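PDB 3GMS: putative NADPH:quinone reductase from Bacillus thuringiensis, which probably catalyses the NADPH-dependent reduction of quinones, as a medium-chain dehydrogenase/reductase with a GroES-like domain and a Rossmann-type nucleotide-binding domain. Local coordinates for residues A[126-138]-A[156-170]. Residues are numbered along the deposited sequence; the frame is centred on the assembly and turned at random.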
loop_
_atom_site.group_PDB
_atom_site.type_symbol
_atom_site.label_atom_id
_atom_site.label_comp_id
_atom_site.label_asym_id
_atom_site.label_seq_id
_atom_site.Cartn_x
_atom_site.Cartn_y
_atom_site.Cartn_z
ATOM N N TYR A 126 3.169 -1.547 5.972
ATOM C CA TYR A 126 3.344 -0.144 5.599
ATOM C C TYR A 126 2.358 0.331 4.552
ATOM O O TYR A 126 1.409 1.009 4.853
ATOM C CB TYR A 126 4.783 0.073 5.155
ATOM C CG TYR A 126 5.168 1.468 4.664
ATOM C CD1 TYR A 126 4.518 2.643 5.127
ATOM C CD2 TYR A 126 6.244 1.597 3.785
ATOM C CE1 TYR A 126 4.931 3.902 4.667
ATOM C CE2 TYR A 126 6.672 2.843 3.327
ATOM C CZ TYR A 126 6.008 3.988 3.782
ATOM O OH TYR A 126 6.419 5.226 3.333
ATOM N N ILE A 127 2.550 -0.045 3.299
ATOM C CA ILE A 127 1.896 0.697 2.246
ATOM C C ILE A 127 0.355 0.639 2.267
ATOM O O ILE A 127 -0.287 1.679 2.307
ATOM C CB ILE A 127 2.437 0.244 0.834
ATOM C CG1 ILE A 127 3.925 0.642 0.694
ATOM C CG2 ILE A 127 1.651 0.927 -0.275
ATOM C CD1 ILE A 127 4.166 2.137 0.667
ATOM N N ASN A 128 -0.206 -0.558 2.222
ATOM C CA ASN A 128 -1.659 -0.703 2.235
ATOM C C ASN A 128 -2.330 -0.329 3.583
ATOM O O ASN A 128 -3.341 0.419 3.542
ATOM C CB ASN A 128 -2.072 -2.081 1.703
ATOM C CG ASN A 128 -1.691 -2.238 0.254
ATOM O OD1 ASN A 128 -1.864 -1.293 -0.506
ATOM N ND2 ASN A 128 -1.114 -3.379 -0.123
ATOM N N PRO A 129 -1.787 -0.781 4.739
ATOM C CA PRO A 129 -2.441 -0.446 6.005
ATOM C C PRO A 129 -2.346 1.030 6.317
ATOM O O PRO A 129 -3.350 1.630 6.711
ATOM C CB PRO A 129 -1.687 -1.297 7.054
ATOM C CG PRO A 129 -1.167 -2.439 6.275
ATOM C CD PRO A 129 -0.755 -1.817 4.945
ATOM N N LEU A 130 -1.157 1.625 6.163
ATOM C CA LEU A 130 -1.059 3.054 6.421
ATOM C C LEU A 130 -1.954 3.930 5.508
ATOM O O LEU A 130 -2.595 4.847 5.988
ATOM C CB LEU A 130 0.386 3.516 6.401
ATOM C CG LEU A 130 0.688 4.876 6.986
ATOM C CD1 LEU A 130 0.326 4.990 8.465
ATOM C CD2 LEU A 130 2.179 5.118 6.761
ATOM N N THR A 131 -2.016 3.601 4.218
ATOM C CA THR A 131 -2.906 4.272 3.273
ATOM C C THR A 131 -4.382 4.120 3.668
ATOM O O THR A 131 -5.143 5.132 3.712
ATOM C CB THR A 131 -2.677 3.803 1.816
ATOM O OG1 THR A 131 -1.333 4.131 1.431
ATOM C CG2 THR A 131 -3.637 4.540 0.854
ATOM N N ALA A 132 -4.787 2.892 3.983
ATOM C CA ALA A 132 -6.171 2.650 4.365
ATOM C C ALA A 132 -6.504 3.402 5.681
ATOM O O ALA A 132 -7.534 4.069 5.761
ATOM C CB ALA A 132 -6.459 1.125 4.492
ATOM N N TRP A 133 -5.619 3.322 6.673
ATOM C CA TRP A 133 -5.838 3.950 7.983
ATOM C C TRP A 133 -5.917 5.476 7.913
ATOM O O TRP A 133 -6.822 6.101 8.513
ATOM C CB TRP A 133 -4.721 3.593 8.950
ATOM C CG TRP A 133 -4.888 4.277 10.312
ATOM C CD1 TRP A 133 -4.182 5.346 10.776
ATOM C CD2 TRP A 133 -5.808 3.921 11.341
ATOM N NE1 TRP A 133 -4.595 5.668 12.061
ATOM C CE2 TRP A 133 -5.602 4.817 12.421
ATOM C CE3 TRP A 133 -6.775 2.917 11.470
ATOM C CZ2 TRP A 133 -6.349 4.752 13.617
ATOM C CZ3 TRP A 133 -7.514 2.842 12.669
ATOM C CH2 TRP A 133 -7.287 3.766 13.722
ATOM N N VAL A 134 -4.927 6.060 7.245
ATOM C CA VAL A 134 -4.867 7.507 7.069
ATOM C C VAL A 134 -6.062 8.088 6.270
ATOM O O VAL A 134 -6.676 9.055 6.715
ATOM C CB VAL A 134 -3.483 7.983 6.575
ATOM C CG1 VAL A 134 -3.495 9.476 6.273
ATOM C CG2 VAL A 134 -2.422 7.719 7.654
ATOM N N THR A 135 -6.366 7.504 5.112
ATOM C CA THR A 135 -7.496 7.983 4.289
ATOM C C THR A 135 -8.799 7.911 5.106
ATOM O O THR A 135 -9.575 8.881 5.124
ATOM C CB THR A 135 -7.613 7.248 2.910
ATOM O OG1 THR A 135 -7.676 5.829 3.126
ATOM C CG2 THR A 135 -6.371 7.565 1.978
ATOM N N CYS A 136 -9.016 6.805 5.835
ATOM C CA CYS A 136 -10.206 6.667 6.700
ATOM C C CYS A 136 -10.235 7.653 7.881
ATOM O O CYS A 136 -11.271 8.262 8.157
ATOM C CB CYS A 136 -10.383 5.223 7.231
ATOM S SG CYS A 136 -10.911 4.055 5.930
ATOM N N THR A 137 -9.124 7.835 8.567
ATOM C CA THR A 137 -9.203 8.542 9.832
ATOM C C THR A 137 -8.838 10.014 9.736
ATOM O O THR A 137 -9.178 10.802 10.642
ATOM C CB THR A 137 -8.356 7.870 10.911
ATOM O OG1 THR A 137 -6.959 7.872 10.552
ATOM C CG2 THR A 137 -8.860 6.427 11.158
ATOM N N GLU A 138 -8.120 10.376 8.674
ATOM C CA GLU A 138 -7.616 11.736 8.548
ATOM C C GLU A 138 -8.120 12.421 7.316
ATOM O O GLU A 138 -8.755 13.485 7.421
ATOM C CB GLU A 138 -6.083 11.760 8.639
ATOM C CG GLU A 138 -5.591 11.339 10.000
ATOM C CD GLU A 138 -4.120 11.667 10.241
ATOM O OE1 GLU A 138 -3.525 12.492 9.494
ATOM O OE2 GLU A 138 -3.566 11.087 11.198
ATOM N N ALA A 156 -5.472 -5.904 -2.161
ATOM C CA ALA A 156 -5.036 -5.990 -0.779
ATOM C C ALA A 156 -5.638 -4.868 0.040
ATOM O O ALA A 156 -6.122 -5.108 1.163
ATOM C CB ALA A 156 -3.479 -5.921 -0.648
ATOM N N ILE A 157 -5.567 -3.649 -0.488
ATOM C CA ILE A 157 -6.057 -2.499 0.288
ATOM C C ILE A 157 -7.592 -2.574 0.466
ATOM O O ILE A 157 -8.100 -2.229 1.530
ATOM C CB ILE A 157 -5.578 -1.122 -0.238
ATOM C CG1 ILE A 157 -5.767 -0.074 0.897
ATOM C CG2 ILE A 157 -6.292 -0.715 -1.516
ATOM C CD1 ILE A 157 -5.251 1.353 0.572
ATOM N N GLY A 158 -8.273 -3.081 -0.548
ATOM C CA GLY A 158 -9.729 -3.320 -0.464
ATOM C C GLY A 158 -10.126 -4.187 0.723
ATOM O O GLY A 158 -11.100 -3.912 1.413
ATOM N N HIS A 159 -9.382 -5.266 0.943
ATOM C CA HIS A 159 -9.623 -6.153 2.073
ATOM C C HIS A 159 -9.385 -5.439 3.384
ATOM O O HIS A 159 -10.007 -5.747 4.381
ATOM C CB HIS A 159 -8.656 -7.330 2.016
ATOM C CG HIS A 159 -9.021 -8.353 1.003
ATOM N ND1 HIS A 159 -9.179 -8.063 -0.332
ATOM C CD2 HIS A 159 -9.202 -9.689 1.121
ATOM C CE1 HIS A 159 -9.501 -9.162 -0.988
ATOM N NE2 HIS A 159 -9.527 -10.162 -0.129
ATOM N N LEU A 160 -8.484 -4.464 3.386
ATOM C CA LEU A 160 -8.260 -3.694 4.596
ATOM C C LEU A 160 -9.396 -2.694 4.879
ATOM O O LEU A 160 -9.807 -2.516 6.038
ATOM C CB LEU A 160 -6.886 -2.993 4.573
ATOM C CG LEU A 160 -5.702 -3.948 4.352
ATOM C CD1 LEU A 160 -4.398 -3.190 4.376
ATOM C CD2 LEU A 160 -5.667 -5.071 5.363
ATOM N N PHE A 161 -9.886 -2.039 3.836
ATOM C CA PHE A 161 -11.016 -1.124 4.017
ATOM C C PHE A 161 -12.227 -1.872 4.622
ATOM O O PHE A 161 -12.932 -1.345 5.486
ATOM C CB PHE A 161 -11.378 -0.462 2.688
ATOM C CG PHE A 161 -10.453 0.676 2.296
ATOM C CD1 PHE A 161 -10.357 1.830 3.082
ATOM C CD2 PHE A 161 -9.710 0.602 1.130
ATOM C CE1 PHE A 161 -9.491 2.886 2.704
ATOM C CE2 PHE A 161 -8.858 1.662 0.749
ATOM C CZ PHE A 161 -8.761 2.820 1.551
ATOM N N ALA A 162 -12.428 -3.120 4.186
ATOM C CA ALA A 162 -13.533 -3.951 4.716
ATOM C C ALA A 162 -13.375 -4.137 6.209
ATOM O O ALA A 162 -14.317 -3.953 6.984
ATOM C CB ALA A 162 -13.605 -5.291 3.998
ATOM N N GLN A 163 -12.161 -4.463 6.650
ATOM C CA GLN A 163 -11.927 -4.593 8.073
ATOM C C GLN A 163 -12.019 -3.278 8.838
ATOM O O GLN A 163 -12.574 -3.235 9.950
ATOM C CB GLN A 163 -10.551 -5.248 8.318
ATOM C CG GLN A 163 -10.476 -6.679 7.768
ATOM C CD GLN A 163 -9.047 -7.203 7.812
ATOM O OE1 GLN A 163 -8.572 -7.591 8.862
ATOM N NE2 GLN A 163 -8.359 -7.195 6.658
ATOM N N LEU A 164 -11.430 -2.211 8.294
ATOM C CA LEU A 164 -11.552 -0.898 8.931
ATOM C C LEU A 164 -13.021 -0.434 9.095
ATOM O O LEU A 164 -13.339 0.280 10.055
ATOM C CB LEU A 164 -10.755 0.150 8.164
ATOM C CG LEU A 164 -9.239 0.001 8.384
ATOM C CD1 LEU A 164 -8.521 0.923 7.393
ATOM C CD2 LEU A 164 -8.818 0.333 9.812
ATOM N N SER A 165 -13.898 -0.854 8.193
ATOM C CA SER A 165 -15.316 -0.474 8.377
ATOM C C SER A 165 -15.877 -1.002 9.724
ATOM O O SER A 165 -16.691 -0.339 10.372
ATOM C CB SER A 165 -16.172 -0.889 7.189
ATOM O OG SER A 165 -16.449 -2.282 7.172
ATOM N N GLN A 166 -15.431 -2.192 10.127
ATOM C CA GLN A 166 -15.843 -2.804 11.386
ATOM C C GLN A 166 -15.165 -2.131 12.528
ATOM O O GLN A 166 -15.838 -1.779 13.500
ATOM C CB GLN A 166 -15.561 -4.316 11.400
ATOM C CG GLN A 166 -16.275 -5.004 10.238
ATOM C CD GLN A 166 -17.810 -4.831 10.309
ATOM O OE1 GLN A 166 -18.402 -4.923 11.380
ATOM N NE2 GLN A 166 -18.440 -4.610 9.167
ATOM N N ILE A 167 -13.854 -1.895 12.401
ATOM C CA ILE A 167 -13.085 -1.209 13.447
ATOM C C ILE A 167 -13.577 0.226 13.716
ATOM O O ILE A 167 -13.697 0.664 14.887
ATOM C CB ILE A 167 -11.554 -1.179 13.108
ATOM C CG1 ILE A 167 -10.968 -2.602 13.113
ATOM C CG2 ILE A 167 -10.784 -0.311 14.121
ATOM C CD1 ILE A 167 -9.630 -2.742 12.329
ATOM N N LEU A 168 -13.869 0.947 12.642
ATOM C CA LEU A 168 -14.220 2.378 12.754
ATOM C C LEU A 168 -15.728 2.652 12.626
ATOM O O LEU A 168 -16.160 3.814 12.626
ATOM C CB LEU A 168 -13.416 3.211 11.728
ATOM C CG LEU A 168 -11.879 3.127 11.848
ATOM C CD1 LEU A 168 -11.260 3.754 10.605
ATOM C CD2 LEU A 168 -11.325 3.748 13.129
ATOM N N ASN A 169 -16.514 1.586 12.531
ATOM C CA ASN A 169 -17.992 1.667 12.510
ATOM C C ASN A 169 -18.553 2.532 11.395
ATOM O O ASN A 169 -19.331 3.453 11.640
ATOM C CB ASN A 169 -18.519 2.150 13.870
ATOM C CG ASN A 169 -18.009 1.315 15.015
ATOM O OD1 ASN A 169 -18.306 0.121 15.106
ATOM N ND2 ASN A 169 -17.249 1.936 15.907
ATOM N N PHE A 170 -18.171 2.243 10.155
ATOM C CA PHE A 170 -18.766 2.898 9.014
ATOM C C PHE A 170 -19.191 1.805 8.079
ATOM O O PHE A 170 -18.883 0.637 8.318
ATOM C CB PHE A 170 -17.836 3.927 8.338
ATOM C CG PHE A 170 -16.572 3.335 7.734
ATOM C CD1 PHE A 170 -16.583 2.752 6.475
ATOM C CD2 PHE A 170 -15.369 3.445 8.417
ATOM C CE1 PHE A 170 -15.434 2.238 5.891
ATOM C CE2 PHE A 170 -14.207 2.933 7.882
ATOM C CZ PHE A 170 -14.211 2.331 6.603
HETATM O O HOH W 1 -3.860 -2.943 -2.753
#
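Ala132 of helix 127-138 drops as a knob into a hole formed by Ile157, Leu160, Phe161 and Leu164 on helix 156-168, which follows strand 147-150 of the Rossmann-type sheet. The axes come within 9.1 Å and cross at -45°, a close approach that suits the small methyl. Ala132 CB lies 3.6 Å from Leu164 CD1 and makes a CH-pi contact over one face of the Phe161 ring. The same ring turns its edge to Cys136, whose SG is 3.7 Å from Phe161 CD1, and to Thr135 OG1. Thr135 suits this apolar setting because its hydroxyl donates to Thr131 O. Cys136 SG also meets Phe170 obliquely, its polarisable sulfur suiting a place between two aromatic rings. The CB of Trp133 points away from the partner helix, but CG anti to the backbone N (chi1 178°) carries the indole back, and its edge meets Leu164 CD2, 3.7 Å from Trp133 CE3. Leu168 spreads its branches, CD2 to the indole and CD1 to Thr137 CG2. Where the N-terminal ends converge, Asn128 ND2 is 3.5 Å from Ala156 CB and OD1 faces Ile157 CB; a water accepting from Ile157 N donates weakly to this polar OD1. Leu160 CD1 packs 3.6 Å from Pro129 N. Helix 156-168 leads into strand 171-176, while Leu130 and Val134 meet helix 268-274, and Leu130 and Trp133 helix 277-292.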